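Local coordinates for tyrosinase (Aspergillus oryzae, PDB 6JU7), which probably oxidises L-tyrosine and L-dopa to L-dopaquinone with molecular oxygen, as a copper-dependent tyrosinase of melanin biosynthesis, at residues H268-N273 with H332-N337; G276-P281 with P322-N327; N337-F342 with G358-V363. The protein carries 1 engineered substitution. All blocks are in the same frame, centred on the assembly; numbering follows the deposited sequence. Where two conformers were deposited one is given.

Contacts 1 and 3 share helix 328-340 and both hold the bound tyrosine, with Asn337 common to the two; their centres lie about 10 Å apart. Contact 3 is buried and relies on glycine backbone, one serine hydroxyl and a small apolar patch. Contact 1 is only partly buried: asparagine amides on the helix grip the loop that carries Trp270 and Tyr271. Contact 2 is a surface contact between two loops, where a tryptophan face packs on a backbone and waters bridge the polar groups. It touches contact 1, through Trp270 NE1 with Pro281 O, but does not touch contact 3.

Contact 1: H268-N273 with H332-N337; sequences HPWYQN and HNNVHN. With TYR (tyrosine), chain E.
Tyr271 holds its CG between its backbone N and carbonyl carbon (chi1 65°), which swings the ring toward the helix, while Asn334 sets its CG anti to its carbonyl carbon (chi1 -78°) and reaches out to meet it. This helix, 328-340, belongs to the di-copper core of the tyrosinase central domain; its His332 and His336 are ligands of one copper site, and the ring of the bound tyrosine lies over one face of His336. Asn334 clamps the loop with both ends of its amide: OD1 accepts Tyr271 N at 3.0 Å on an in-plane lone pair, and ND2 gives a 3.0 Å bond to Gln272 OE1, the two amides being nearly coplanar; ND2 also bonds the carbonyl of Ala330. Gln272 OE1 in turn sits over the centre of the Tyr271 ring. Asn334 ND2 lies at the edge of the Trp270 ring, in its plane, 3.4 Å from CE3, and Trp270 NE1 is bonded to Pro281 O. Asn337, next after His336, holds the bound tyrosine: OD1 accepts its N and ND2 donates to OXT, both at 2.9 Å. Asn333 ND2 donates an almost straight (176°) hydrogen bond, in its amide plane, to Tyr271 OH, 3.0 Å away.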
# COMPACT_ATOMS: atom_id res chain seq x y z
N HIS B 268 13.79 10.29 11.33
CA HIS B 268 13.99 10.04 12.75
C HIS B 268 13.39 11.13 13.63
O HIS B 268 14.10 11.75 14.44
CB HIS B 268 15.47 9.81 13.08
CG HIS B 268 16.38 10.92 12.62
ND1 HIS B 268 17.12 10.83 11.45
CD2 HIS B 268 16.72 12.10 13.18
CE1 HIS B 268 17.84 11.94 11.29
NE2 HIS B 268 17.61 12.72 12.33
N PRO B 269 12.08 11.31 13.53
CA PRO B 269 11.39 12.24 14.44
C PRO B 269 11.25 11.67 15.85
O PRO B 269 10.20 11.17 16.24
CB PRO B 269 10.05 12.45 13.73
CG PRO B 269 9.81 11.16 13.01
CD PRO B 269 11.17 10.71 12.52
N TRP B 270 12.34 11.73 16.61
CA TRP B 270 12.35 11.30 18.01
C TRP B 270 11.20 11.90 18.81
O TRP B 270 10.90 13.09 18.66
CB TRP B 270 13.69 11.68 18.69
CG TRP B 270 14.86 11.10 17.92
CD1 TRP B 270 15.70 11.81 17.10
CD2 TRP B 270 15.32 9.75 17.87
NE1 TRP B 270 16.65 10.99 16.56
CE2 TRP B 270 16.44 9.71 17.01
CE3 TRP B 270 14.91 8.55 18.47
CZ2 TRP B 270 17.14 8.53 16.74
CZ3 TRP B 270 15.61 7.38 18.19
CH2 TRP B 270 16.71 7.37 17.34
N TYR B 271 10.59 11.12 19.71
CA TYR B 271 9.51 11.72 20.51
C TYR B 271 10.09 12.50 21.70
O TYR B 271 9.38 13.36 22.24
CB TYR B 271 8.47 10.71 20.98
CG TYR B 271 8.93 9.65 21.94
CD1 TYR B 271 9.06 9.88 23.30
CD2 TYR B 271 9.24 8.38 21.47
CE1 TYR B 271 9.49 8.89 24.17
CE2 TYR B 271 9.68 7.39 22.33
CZ TYR B 271 9.81 7.64 23.67
OH TYR B 271 10.22 6.66 24.54
N GLN B 272 11.34 12.20 22.06
CA GLN B 272 11.99 12.88 23.18
C GLN B 272 12.37 14.31 22.86
O GLN B 272 12.68 14.66 21.72
CB GLN B 272 13.24 12.09 23.60
CG GLN B 272 12.91 10.73 24.17
CD GLN B 272 12.91 9.62 23.14
OE1 GLN B 272 12.69 9.76 21.95
NE2 GLN B 272 13.13 8.42 23.68
N ASN B 273 12.35 15.12 23.92
CA ASN B 273 12.95 16.45 23.93
C ASN B 273 14.47 16.32 23.91
O ASN B 273 15.08 15.77 24.84
CB ASN B 273 12.51 17.21 25.19
CG ASN B 273 12.86 18.67 25.13
OD1 ASN B 273 13.44 19.11 24.15
ND2 ASN B 273 12.50 19.44 26.16
N HIS B 332 13.64 1.46 20.78
CA HIS B 332 12.60 0.52 20.34
C HIS B 332 11.25 1.21 20.24
O HIS B 332 10.47 0.95 19.32
CB HIS B 332 12.60 -0.71 21.25
CG HIS B 332 11.28 -1.25 21.68
ND1 HIS B 332 10.55 -0.66 22.70
CD2 HIS B 332 10.58 -2.35 21.33
CE1 HIS B 332 9.45 -1.35 22.90
NE2 HIS B 332 9.43 -2.39 22.08
N ASN B 333 10.95 2.10 21.18
CA ASN B 333 9.68 2.79 21.17
C ASN B 333 9.53 3.65 19.92
O ASN B 333 8.46 3.65 19.29
CB ASN B 333 9.54 3.72 22.39
CG ASN B 333 9.33 3.01 23.70
OD1 ASN B 333 9.06 1.80 23.74
ND2 ASN B 333 9.43 3.79 24.78
N ASN B 334 10.60 4.41 19.62
CA ASN B 334 10.60 5.24 18.42
C ASN B 334 10.48 4.39 17.16
O ASN B 334 9.69 4.76 16.29
CB ASN B 334 11.87 6.10 18.36
CG ASN B 334 11.78 7.30 19.29
OD1 ASN B 334 11.11 8.27 18.93
ND2 ASN B 334 12.42 7.24 20.44
N VAL B 335 11.23 3.29 17.07
CA VAL B 335 11.10 2.49 15.84
C VAL B 335 9.68 1.97 15.69
O VAL B 335 9.15 1.94 14.58
CB VAL B 335 12.14 1.36 15.81
CG1 VAL B 335 11.95 0.44 14.62
CG2 VAL B 335 13.55 1.96 15.83
N HIS B 336 9.03 1.56 16.78
CA HIS B 336 7.63 1.13 16.70
C HIS B 336 6.75 2.22 16.11
O HIS B 336 5.94 1.94 15.23
CB HIS B 336 7.11 0.79 18.11
CG HIS B 336 7.23 -0.66 18.47
ND1 HIS B 336 6.29 -1.59 18.08
CD2 HIS B 336 8.15 -1.36 19.17
CE1 HIS B 336 6.63 -2.80 18.52
NE2 HIS B 336 7.77 -2.69 19.20
N ASN B 337 6.89 3.44 16.63
CA ASN B 337 6.07 4.54 16.13
C ASN B 337 6.35 4.79 14.66
O ASN B 337 5.43 5.04 13.86
CB ASN B 337 6.34 5.80 16.95
CG ASN B 337 5.80 5.73 18.36
OD1 ASN B 337 4.85 4.99 18.64
ND2 ASN B 337 6.37 6.50 19.28
N TYR E . 3.74 4.13 21.19
CA TYR E . 4.81 3.87 22.15
C TYR E . 5.44 5.18 22.61
O TYR E . 6.14 5.16 23.63
CB TYR E . 5.89 2.96 21.58
CG TYR E . 5.58 1.48 21.50
CD1 TYR E . 6.25 0.58 22.32
CD2 TYR E . 4.66 0.97 20.60
CE1 TYR E . 5.99 -0.78 22.26
CE2 TYR E . 4.39 -0.38 20.52
CZ TYR E . 5.06 -1.26 21.36
OH TYR E . 4.80 -2.60 21.28
OXT TYR E . 5.23 6.20 21.92

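Contact 2: G276-P281 with P322-N327; sequences GWDSVP and PKNWMN
Trp277, Asn324 and Lys323 bury most of the surface here, and the tryptophan lies flat against the backbone of the other two. Asn324 N stands 3.1 Å above the Trp277 indole plane, over its centre, and Lys323 covers the pyrrole end: its CB makes a CH-pi contact 3.9 Å from the centroid of the five-membered ring of Trp277. The lysine chain then runs on past Gly276, and its NZ bonds the carbonyl of Asp275. At the indole edge a water in the ring plane accepts from Trp277 NE1 and donates to Pro322 O. Asn324 turns its CG anti to its carbonyl carbon (chi1 -55°), which brings its amide back to the opposite loop. There Asn324 OD1 takes Asp278 N at 2.8 Å along a fairly straight bond (165°), and also accepts from a water shared with Ser279 O. Asn324 ND2 donates to another water, 3.0 Å away, that in turn donates to Gly276 O and Asp278 OD1. The arrangement is a water-bridged loop-loop packing on the surface of the tyrosinase central domain, the second loop leading into Asn327, the N-cap of helix 328-340.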
# COMPACT_ATOMS: atom_id res chain seq x y z
N GLY B 276 19.39 20.80 24.44
CA GLY B 276 20.74 20.73 24.95
C GLY B 276 21.57 19.59 24.43
O GLY B 276 22.73 19.44 24.84
N TRP B 277 21.05 18.74 23.54
CA TRP B 277 21.90 17.72 22.92
C TRP B 277 22.93 18.36 22.00
O TRP B 277 22.68 19.42 21.44
CB TRP B 277 21.03 16.73 22.14
CG TRP B 277 20.27 15.80 23.03
CD1 TRP B 277 19.58 16.08 24.17
CD2 TRP B 277 20.17 14.38 22.84
NE1 TRP B 277 19.04 14.92 24.69
CE2 TRP B 277 19.38 13.86 23.89
CE3 TRP B 277 20.66 13.51 21.86
CZ2 TRP B 277 19.07 12.51 24.01
CZ3 TRP B 277 20.35 12.17 21.99
CH2 TRP B 277 19.57 11.69 23.05
N ASP B 278 24.08 17.70 21.83
CA ASP B 278 25.14 18.21 20.98
C ASP B 278 24.74 18.15 19.51
O ASP B 278 25.19 18.96 18.70
CB ASP B 278 26.42 17.38 21.17
CG ASP B 278 27.01 17.58 22.56
OD1 ASP B 278 26.68 18.62 23.17
OD2 ASP B 278 27.77 16.70 23.02
N SER B 279 23.89 17.19 19.20
CA SER B 279 23.40 16.98 17.85
C SER B 279 22.14 16.13 17.90
O SER B 279 21.84 15.48 18.91
CB SER B 279 24.47 16.30 17.00
OG SER B 279 24.57 14.91 17.27
N VAL B 280 21.39 16.12 16.81
CA VAL B 280 20.25 15.20 16.70
C VAL B 280 20.70 13.96 15.94
O VAL B 280 20.88 14.08 14.73
CB VAL B 280 19.08 15.88 15.96
CG1 VAL B 280 17.96 14.87 15.70
CG2 VAL B 280 18.56 17.08 16.75
N PRO B 281 20.93 12.84 16.61
CA PRO B 281 21.47 11.66 15.91
C PRO B 281 20.42 11.02 15.02
O PRO B 281 19.22 10.99 15.28
CB PRO B 281 21.84 10.69 17.04
CG PRO B 281 21.93 11.57 18.25
CD PRO B 281 20.79 12.55 18.05
N PRO B 322 19.74 11.42 30.58
CA PRO B 322 21.03 11.56 29.89
C PRO B 322 20.82 12.22 28.53
O PRO B 322 19.73 12.13 27.97
CB PRO B 322 21.50 10.13 29.71
CG PRO B 322 20.36 9.23 30.03
CD PRO B 322 19.39 10.03 30.86
N LYS B 323 21.87 12.90 28.04
CA LYS B 323 21.83 13.48 26.70
C LYS B 323 22.80 12.73 25.79
O LYS B 323 23.73 12.12 26.33
CB LYS B 323 22.15 14.98 26.69
CG LYS B 323 21.16 15.76 27.56
CD LYS B 323 21.39 17.25 27.52
CE LYS B 323 20.58 18.02 28.55
NZ LYS B 323 19.12 17.80 28.44
N ASN B 324 22.57 12.77 24.48
CA ASN B 324 23.50 12.30 23.47
C ASN B 324 23.61 10.78 23.41
O ASN B 324 24.53 10.25 22.80
CB ASN B 324 24.89 12.92 23.69
CG ASN B 324 24.78 14.45 23.72
OD1 ASN B 324 24.27 15.05 22.78
ND2 ASN B 324 25.20 15.04 24.83
N TRP B 325 22.66 10.11 24.04
CA TRP B 325 22.42 8.68 23.85
C TRP B 325 21.08 8.34 24.47
O TRP B 325 20.49 9.12 25.22
CB TRP B 325 23.51 7.76 24.40
CG TRP B 325 23.52 7.73 25.90
CD1 TRP B 325 24.16 8.62 26.72
CD2 TRP B 325 22.87 6.78 26.76
NE1 TRP B 325 23.96 8.29 28.04
CE2 TRP B 325 23.16 7.17 28.08
CE3 TRP B 325 22.07 5.65 26.54
CZ2 TRP B 325 22.68 6.45 29.17
CZ3 TRP B 325 21.60 4.95 27.63
CH2 TRP B 325 21.91 5.36 28.93
N MET B 326 20.56 7.20 24.05
CA MET B 326 19.23 6.73 24.41
C MET B 326 19.26 5.25 24.76
O MET B 326 19.97 4.51 24.08
CB MET B 326 18.34 6.90 23.18
CG MET B 326 16.85 6.86 23.45
SD MET B 326 15.96 7.36 21.97
CE MET B 326 16.03 9.15 22.08
N ASN B 327 18.47 4.85 25.74
CA ASN B 327 18.41 3.44 26.14
C ASN B 327 17.70 2.58 25.09
O ASN B 327 17.03 3.05 24.17
CB ASN B 327 17.77 3.32 27.53
CG ASN B 327 16.29 3.62 27.53
OD1 ASN B 327 15.51 2.81 27.05
ND2 ASN B 327 15.90 4.79 28.03
O HOH W 1 25.02 18.03 25.17
O HOH W 2 17.84 13.94 27.22
O HOH W 3 24.10 14.16 20.34

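Contact 3: N337-F342 with G358-V363; sequences NWVGGF and GHMSSV. With TYR (tyrosine), chain E.
Gly341 O and Ser361 OG form the polar centre of this contact, where the C-terminal end of helix 328-340 meets the turn 358-363 beside the copper site. Among the hydrogen bonds, Gly358 N donates to Gly341 O at 3.2 Å, approaching from above the carbonyl plane at a bent N-H angle of 139°. The Ser361 hydroxyl, OG, lies 2.8 Å from the same Gly341 O and 3.0 Å from Gly358 O; its one proton can serve either acceptor. Ser361 reaches both because its OG sits between its own backbone N and carbonyl carbon (chi1 77°).

Close backbone packing comes next. The bare CA of Gly340 lets Met360 CB come to 3.6 Å. Gly341, the first residue to leave helical geometry, has positive phi. The apolar part is small: Val339 CG1 meets Met360 CG at 4.1 Å. The methionine chain, bent at chi2 and chi3, packs further on Ile371, Phe372 and His375 of helix 371-389.

The bound tyrosine joins the two segments through its amino group, whose N donates to Ser361 O at 2.8 Å and is shared with Asn337. Val363 CG2 touches the ligand ring at CZ, 3.4 Å away, and Met360 O, which accepts His336 ND1, lies 3.4 Å from CE2 of the bound tyrosine. His336, a copper ligand, is probably oriented by the same turn that receives the tyrosine. The chemistry is consistent with a buried glycine junction that holds the turn close to the helix, where Ser361 O and Asn337 OD1 probably stabilise an ammonium group on the ligand.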
# COMPACT_ATOMS: atom_id res chain seq x y z
N ASN B 337 6.89 3.44 16.63
CA ASN B 337 6.07 4.54 16.13
C ASN B 337 6.35 4.79 14.66
O ASN B 337 5.43 5.04 13.86
CB ASN B 337 6.34 5.80 16.95
CG ASN B 337 5.80 5.73 18.36
OD1 ASN B 337 4.85 4.99 18.64
ND2 ASN B 337 6.37 6.50 19.28
N TRP B 338 7.62 4.71 14.27
CA TRP B 338 7.96 5.08 12.89
C TRP B 338 7.54 4.02 11.89
O TRP B 338 7.30 4.34 10.73
CB TRP B 338 9.49 5.31 12.76
CG TRP B 338 9.96 6.43 13.64
CD1 TRP B 338 9.18 7.43 14.18
CD2 TRP B 338 11.29 6.68 14.08
NE1 TRP B 338 9.96 8.28 14.95
CE2 TRP B 338 11.26 7.84 14.89
CE3 TRP B 338 12.52 6.04 13.88
CZ2 TRP B 338 12.40 8.37 15.49
CZ3 TRP B 338 13.65 6.56 14.47
CH2 TRP B 338 13.58 7.70 15.26
N VAL B 339 7.51 2.76 12.31
CA VAL B 339 7.02 1.71 11.44
C VAL B 339 5.51 1.74 11.32
O VAL B 339 4.95 1.60 10.23
CB VAL B 339 7.51 0.33 11.94
CG1 VAL B 339 6.81 -0.79 11.17
CG2 VAL B 339 9.02 0.23 11.82
N GLY B 340 4.79 1.88 12.43
CA GLY B 340 3.34 1.76 12.38
C GLY B 340 2.61 3.02 11.98
O GLY B 340 1.50 2.92 11.44
N GLY B 341 3.19 4.17 12.23
CA GLY B 341 2.48 5.44 12.08
C GLY B 341 1.87 5.85 13.40
O GLY B 341 1.20 5.03 14.03
N PHE B 342 2.16 7.09 13.79
CA PHE B 342 1.87 7.57 15.13
C PHE B 342 0.98 8.81 15.15
O PHE B 342 0.85 9.43 16.20
CB PHE B 342 3.19 7.89 15.86
CG PHE B 342 4.10 8.84 15.10
CD1 PHE B 342 4.96 8.38 14.13
CD2 PHE B 342 4.10 10.20 15.37
CE1 PHE B 342 5.80 9.23 13.44
CE2 PHE B 342 4.94 11.07 14.70
CZ PHE B 342 5.81 10.59 13.73
N GLY B 358 -1.13 3.24 12.70
CA GLY B 358 -1.20 1.80 12.41
C GLY B 358 -0.73 0.98 13.57
O GLY B 358 -0.25 1.51 14.60
N HIS B 359 -0.88 -0.34 13.45
CA HIS B 359 -0.75 -1.23 14.59
C HIS B 359 0.57 -1.13 15.35
O HIS B 359 0.56 -1.19 16.60
CB HIS B 359 -0.95 -2.68 14.09
CG HIS B 359 -2.39 -2.87 13.71
ND1 HIS B 359 -2.96 -2.26 12.62
CD2 HIS B 359 -3.36 -3.63 14.29
CE1 HIS B 359 -4.23 -2.63 12.56
NE2 HIS B 359 -4.50 -3.45 13.55
N MET B 360 1.70 -1.04 14.65
CA MET B 360 3.00 -1.11 15.33
C MET B 360 3.23 0.02 16.32
O MET B 360 4.10 -0.10 17.18
CB MET B 360 4.13 -1.20 14.30
CG MET B 360 4.42 -2.64 13.87
SD MET B 360 5.36 -3.57 15.10
CE MET B 360 6.99 -2.82 14.81
N SER B 361 2.48 1.13 16.21
CA SER B 361 2.66 2.23 17.14
C SER B 361 1.89 2.06 18.44
O SER B 361 2.01 2.94 19.30
CB SER B 361 2.23 3.55 16.47
OG SER B 361 0.82 3.65 16.44
N SER B 362 1.10 1.01 18.59
CA SER B 362 0.19 0.89 19.73
C SER B 362 0.46 -0.40 20.49
O SER B 362 0.29 -1.49 19.94
CB SER B 362 -1.26 0.92 19.21
OG SER B 362 -2.19 0.69 20.25
N VAL B 363 0.94 -0.31 21.73
CA VAL B 363 1.33 -1.50 22.49
C VAL B 363 0.28 -2.59 22.46
O VAL B 363 0.57 -3.78 22.28
CB VAL B 363 1.71 -1.14 23.94
CG1 VAL B 363 1.72 -2.37 24.82
CG2 VAL B 363 3.08 -0.48 23.95
N TYR E . 3.74 4.13 21.19
CA TYR E . 4.81 3.87 22.15
C TYR E . 5.44 5.18 22.61
O TYR E . 6.14 5.16 23.63
CB TYR E . 5.89 2.96 21.58
CG TYR E . 5.58 1.48 21.50
CD1 TYR E . 6.25 0.58 22.32
CD2 TYR E . 4.66 0.97 20.60
CE1 TYR E . 5.99 -0.78 22.26
CE2 TYR E . 4.39 -0.38 20.52
CZ TYR E . 5.06 -1.26 21.36
OH TYR E . 4.80 -2.60 21.28
OXT TYR E . 5.23 6.20 21.92